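Local coordinates for putative transcriptional regulator protein, LacI family (Rhizobium etli, PDB 3MIZ) that probably binds DNA at regulatory sites and represses transcription, as expected of a LacI-family regulator with a periplasmic-binding-protein-like effector domain, at residues 137-142 / 203-208; 182-187 / 210-215. All coordinates share one frame; numbering follows the deposited sequence.

In the fold
Both contacts lie in the periplasmic-binding-protein-like part of the chain, on the same side of its centre, with their own centres about 11 Å apart. Along the sequence their segments alternate: 137-142, 182-187, 203-208, 210-215. Helix 206-217 is common to both. Interaction 1 holds its N-terminal end against the end of strand 134-138, the middle strand of a mixed sheet, while interaction 2 packs its next turns against the start of helix 184-192. The two meet where Ile212 CD1 lies 3.8 Å from Ile137 CD1, so the strand end and helix 206-217 join through apolar side chains. The second subunit packs on Glu207 and on Phe185 and Gln211 of interaction 2, placing helix 206-217 near the dimer interface.

Interaction 1: 137-142 / 203-208; sequences IRLNPI and SGNDEM
Met208, a selenomethionine, meets Ile137 and Leu139 through a bent chain: CG lies anti to the carbonyl carbon (chi1 -62°), and a turn at chi3 (70°) folds CE back toward the strand end. CE comes to 3.6 Å from CG2 of Ile137, the two side chains crossing at a slant, and also lies near the carbonyl oxygens of Ile137 and Arg138. Its SE sits 3.8 Å from CA of Leu139. Leu139, with CG anti to its own nitrogen (chi1 177°), sends CD1 across the Asn205 side chain at about a right angle, 3.4 Å from ND2. Ile137 and Ser203 form a parallel bridge between neighbouring strands, after which Gly204 N gives a weak bond to Ile137 O (2.8 Å). This is the strand-to-helix turn of an alpha/beta domain, at the C-terminal ends of the adjacent parallel strands 134-138 and 200-203. Gly204 CA packs 4.1 Å from Leu139 N. Asn205 is the N-cap of helix 206-217: its OD1 accepts from Met208 N at 2.9 Å, nearly straight at the hydrogen. A leucine here would probably leave Met208 N without its capping acceptor. Ser203 OG donates to Asn205 O (2.7 Å), a bond that spans the turn between them, and Arg149 of helix 144-160 bonds Gly204 O.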
# COMPACT_ATOMS: atom_id res chain seq x y z
N ILE A 137 -11.97 -18.36 2.53
CA ILE A 137 -12.63 -17.34 1.73
C ILE A 137 -11.64 -16.93 0.65
O ILE A 137 -10.56 -16.38 0.92
CB ILE A 137 -13.07 -16.15 2.60
CG1 ILE A 137 -13.99 -16.65 3.73
CG2 ILE A 137 -13.84 -15.15 1.77
CD1 ILE A 137 -14.56 -15.55 4.59
N ARG A 138 -12.02 -17.26 -0.59
CA ARG A 138 -11.21 -17.04 -1.78
C ARG A 138 -10.90 -15.64 -2.27
O ARG A 138 -11.77 -14.77 -2.33
CB ARG A 138 -11.83 -17.81 -2.95
CG ARG A 138 -12.01 -19.29 -2.70
CD ARG A 138 -12.88 -19.92 -3.78
NE ARG A 138 -12.29 -19.78 -5.11
CZ ARG A 138 -12.89 -20.18 -6.23
NH1 ARG A 138 -14.09 -20.73 -6.18
NH2 ARG A 138 -12.27 -20.05 -7.40
N LEU A 139 -9.64 -15.45 -2.65
CA LEU A 139 -9.17 -14.21 -3.23
C LEU A 139 -9.67 -14.26 -4.68
O LEU A 139 -10.04 -15.33 -5.18
CB LEU A 139 -7.64 -14.17 -3.20
CG LEU A 139 -6.89 -12.99 -3.82
CD1 LEU A 139 -7.22 -11.71 -3.08
CD2 LEU A 139 -5.39 -13.27 -3.77
N ASN A 140 -9.68 -13.11 -5.35
CA ASN A 140 -10.13 -12.99 -6.74
C ASN A 140 -9.66 -14.18 -7.59
O ASN A 140 -8.46 -14.36 -7.79
CB ASN A 140 -9.60 -11.70 -7.35
CG ASN A 140 -10.35 -11.30 -8.61
OD1 ASN A 140 -10.81 -12.15 -9.38
ND2 ASN A 140 -10.46 -10.00 -8.84
N PRO A 141 -10.60 -14.99 -8.11
CA PRO A 141 -10.29 -16.17 -8.94
C PRO A 141 -9.47 -15.89 -10.21
O PRO A 141 -8.85 -16.80 -10.76
CB PRO A 141 -11.66 -16.74 -9.27
CG PRO A 141 -12.48 -16.34 -8.10
CD PRO A 141 -12.04 -14.91 -7.84
N ILE A 142 -9.48 -14.64 -10.66
CA ILE A 142 -8.72 -14.29 -11.86
C ILE A 142 -7.23 -14.37 -11.56
O ILE A 142 -6.41 -14.56 -12.46
CB ILE A 142 -9.06 -12.85 -12.34
CG1 ILE A 142 -8.37 -12.58 -13.68
CG2 ILE A 142 -8.59 -11.84 -11.32
CD1 ILE A 142 -8.70 -11.22 -14.29
N SER A 203 -8.02 -16.90 5.32
CA SER A 203 -8.35 -15.78 4.46
C SER A 203 -7.50 -15.81 3.20
O SER A 203 -6.29 -16.07 3.26
CB SER A 203 -8.10 -14.47 5.22
OG SER A 203 -8.44 -13.35 4.42
N GLY A 204 -8.14 -15.54 2.06
CA GLY A 204 -7.44 -15.53 0.79
C GLY A 204 -6.12 -14.80 0.94
O GLY A 204 -5.09 -15.27 0.46
N ASN A 205 -6.17 -13.65 1.60
CA ASN A 205 -4.97 -12.86 1.89
C ASN A 205 -5.18 -12.01 3.14
O ASN A 205 -6.29 -11.96 3.69
CB ASN A 205 -4.54 -11.99 0.69
CG ASN A 205 -5.52 -10.86 0.39
OD1 ASN A 205 -6.45 -10.60 1.15
ND2 ASN A 205 -5.29 -10.19 -0.74
N ASP A 206 -4.12 -11.34 3.58
CA ASP A 206 -4.21 -10.52 4.79
C ASP A 206 -5.22 -9.38 4.70
O ASP A 206 -5.94 -9.12 5.66
CB ASP A 206 -2.83 -9.94 5.14
CG ASP A 206 -1.79 -11.02 5.38
OD1 ASP A 206 -2.17 -12.12 5.82
OD2 ASP A 206 -0.59 -10.75 5.16
N GLU A 207 -5.27 -8.71 3.56
CA GLU A 207 -6.20 -7.60 3.39
C GLU A 207 -7.63 -8.04 3.74
O GLU A 207 -8.32 -7.37 4.50
CB GLU A 207 -6.14 -7.09 1.94
CG GLU A 207 -6.77 -5.74 1.77
CD GLU A 207 -6.58 -5.19 0.37
OE1 GLU A 207 -5.44 -5.26 -0.15
OE2 GLU A 207 -7.57 -4.69 -0.20
N MSE A 208 -8.04 -9.18 3.18
CA MSE A 208 -9.38 -9.74 3.40
C MSE A 208 -9.64 -10.08 4.88
O MSE A 208 -10.79 -10.07 5.34
CB MSE A 208 -9.55 -11.01 2.56
CG MSE A 208 -9.46 -10.83 1.05
SE MSE A 208 -9.43 -12.57 0.14
CE MSE A 208 -11.24 -13.07 0.49

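Interaction 2: 182-187 / 210-215; sequences NYVFAA and IQIYIA
Gln211 reaches from helix 206-217 into the start of helix 184-192, where its CB, CD and both amide atoms have neighbours. CB lies 3.8 Å from CG1 of Val184. From there CG runs anti to the carbonyl carbon (chi1 -64°) and the chain continues extended (chi2 -174°), carrying the amide across the Val184 side chain at about a right angle; CD comes to 3.6 Å from CB of Val184. At the tip the two amide atoms divide their work. OE1 accepts from Phe185 N at 2.9 Å, the donor standing well above the carbonyl plane, and a water lies between OE1 and Asn182 O, within hydrogen-bonding distance of both. NE2 donates to Asn182 OD1 at 3.0 Å, with that oxygen close to the plane of the glutamine amide. The Asn182 and Gln211 side chains approach from opposite directions, their amide planes 25° apart. Asn182 OD1 is gripped twice, since Val184 N reaches it from the opposite face of its plane, closing an Asx turn. This turn joins strand 181-182, outermost in the mixed sheet within this chain, to helix 184-192, and the glutamine of the adjacent helix ties to a backbone N-H in the first turn. This helix pair belongs to the alpha/beta domain, with Ile212 CG1 meeting Val184 CG1 at 3.9 Å on its sheet-facing side. Phe185 extends past Gln211 along the neighbouring helix. Its CE1 comes to 3.4 Å from Ala215 CA and 3.9 Å from Ile214 CG2, while CD1 touches Ala215 CB; Gln211 O and Ile214 C lie at the ring edge. Lys243 of the second subunit packs on both Phe185 and Gln211.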
# COMPACT_ATOMS: atom_id res chain seq x y z
N ASN A 182 -16.66 -6.46 -3.90
CA ASN A 182 -16.14 -7.09 -2.69
C ASN A 182 -17.19 -7.38 -1.62
O ASN A 182 -17.85 -6.48 -1.13
CB ASN A 182 -15.02 -6.20 -2.14
CG ASN A 182 -14.31 -6.81 -0.95
OD1 ASN A 182 -14.94 -7.13 0.05
ND2 ASN A 182 -12.99 -6.96 -1.06
N TYR A 183 -17.32 -8.65 -1.25
CA TYR A 183 -18.30 -9.06 -0.25
C TYR A 183 -17.72 -10.00 0.80
O TYR A 183 -18.39 -10.93 1.25
CB TYR A 183 -19.50 -9.74 -0.93
CG TYR A 183 -19.13 -10.66 -2.08
CD1 TYR A 183 -18.92 -10.15 -3.36
CD2 TYR A 183 -18.95 -12.04 -1.88
CE1 TYR A 183 -18.54 -10.99 -4.42
CE2 TYR A 183 -18.58 -12.88 -2.93
CZ TYR A 183 -18.37 -12.34 -4.20
OH TYR A 183 -17.99 -13.15 -5.25
N VAL A 184 -16.47 -9.76 1.19
CA VAL A 184 -15.79 -10.61 2.17
C VAL A 184 -16.53 -10.62 3.50
O VAL A 184 -16.79 -11.69 4.06
CB VAL A 184 -14.33 -10.15 2.40
CG1 VAL A 184 -13.64 -11.10 3.35
CG2 VAL A 184 -13.57 -10.09 1.07
N PHE A 185 -16.88 -9.44 4.01
CA PHE A 185 -17.59 -9.36 5.29
C PHE A 185 -18.88 -10.18 5.28
O PHE A 185 -19.15 -10.95 6.20
CB PHE A 185 -17.93 -7.90 5.61
CG PHE A 185 -18.72 -7.72 6.88
CD1 PHE A 185 -18.08 -7.79 8.12
CD2 PHE A 185 -20.09 -7.52 6.84
CE1 PHE A 185 -18.80 -7.66 9.30
CE2 PHE A 185 -20.83 -7.39 8.02
CZ PHE A 185 -20.19 -7.46 9.25
N ALA A 186 -19.68 -9.99 4.23
CA ALA A 186 -20.95 -10.69 4.10
C ALA A 186 -20.76 -12.20 3.98
O ALA A 186 -21.54 -12.97 4.54
CB ALA A 186 -21.73 -10.16 2.89
N ALA A 187 -19.73 -12.62 3.25
CA ALA A 187 -19.46 -14.04 3.08
C ALA A 187 -19.00 -14.67 4.39
O ALA A 187 -19.42 -15.76 4.74
CB ALA A 187 -18.40 -14.24 2.00
N ILE A 210 -9.10 -8.40 7.43
CA ILE A 210 -9.68 -7.28 8.17
C ILE A 210 -11.19 -7.47 8.28
O ILE A 210 -11.77 -7.32 9.35
CB ILE A 210 -9.42 -5.93 7.48
CG1 ILE A 210 -7.92 -5.62 7.46
CG2 ILE A 210 -10.15 -4.81 8.24
CD1 ILE A 210 -7.56 -4.43 6.56
N GLN A 211 -11.84 -7.80 7.16
CA GLN A 211 -13.29 -7.99 7.15
C GLN A 211 -13.75 -9.22 7.91
O GLN A 211 -14.85 -9.22 8.49
CB GLN A 211 -13.80 -8.07 5.70
CG GLN A 211 -13.58 -6.77 4.94
CD GLN A 211 -14.21 -6.79 3.57
OE1 GLN A 211 -15.43 -6.95 3.44
NE2 GLN A 211 -13.40 -6.63 2.54
N ILE A 212 -12.92 -10.27 7.92
CA ILE A 212 -13.25 -11.50 8.63
C ILE A 212 -13.13 -11.28 10.15
O ILE A 212 -13.89 -11.84 10.94
CB ILE A 212 -12.32 -12.65 8.18
CG1 ILE A 212 -12.46 -12.85 6.66
CG2 ILE A 212 -12.69 -13.95 8.90
CD1 ILE A 212 -11.49 -13.83 6.06
N TYR A 213 -12.15 -10.47 10.57
CA TYR A 213 -11.99 -10.17 12.00
C TYR A 213 -13.24 -9.44 12.47
O TYR A 213 -13.81 -9.77 13.51
CB TYR A 213 -10.78 -9.26 12.23
CG TYR A 213 -9.51 -9.98 12.63
CD1 TYR A 213 -8.97 -10.98 11.83
CD2 TYR A 213 -8.81 -9.60 13.78
CE1 TYR A 213 -7.75 -11.59 12.16
CE2 TYR A 213 -7.60 -10.19 14.12
CZ TYR A 213 -7.08 -11.19 13.30
OH TYR A 213 -5.87 -11.76 13.63
N ILE A 214 -13.66 -8.45 11.70
CA ILE A 214 -14.83 -7.65 12.04
C ILE A 214 -16.10 -8.49 12.01
O ILE A 214 -16.97 -8.36 12.88
CB ILE A 214 -14.96 -6.42 11.11
CG1 ILE A 214 -13.71 -5.54 11.27
CG2 ILE A 214 -16.22 -5.62 11.45
CD1 ILE A 214 -13.74 -4.28 10.46
N ALA A 215 -16.21 -9.37 11.01
CA ALA A 215 -17.37 -10.24 10.91
C ALA A 215 -17.48 -11.11 12.17
O ALA A 215 -18.56 -11.25 12.75
CB ALA A 215 -17.24 -11.12 9.67
O HOH W 1 -17.29 -6.19 1.71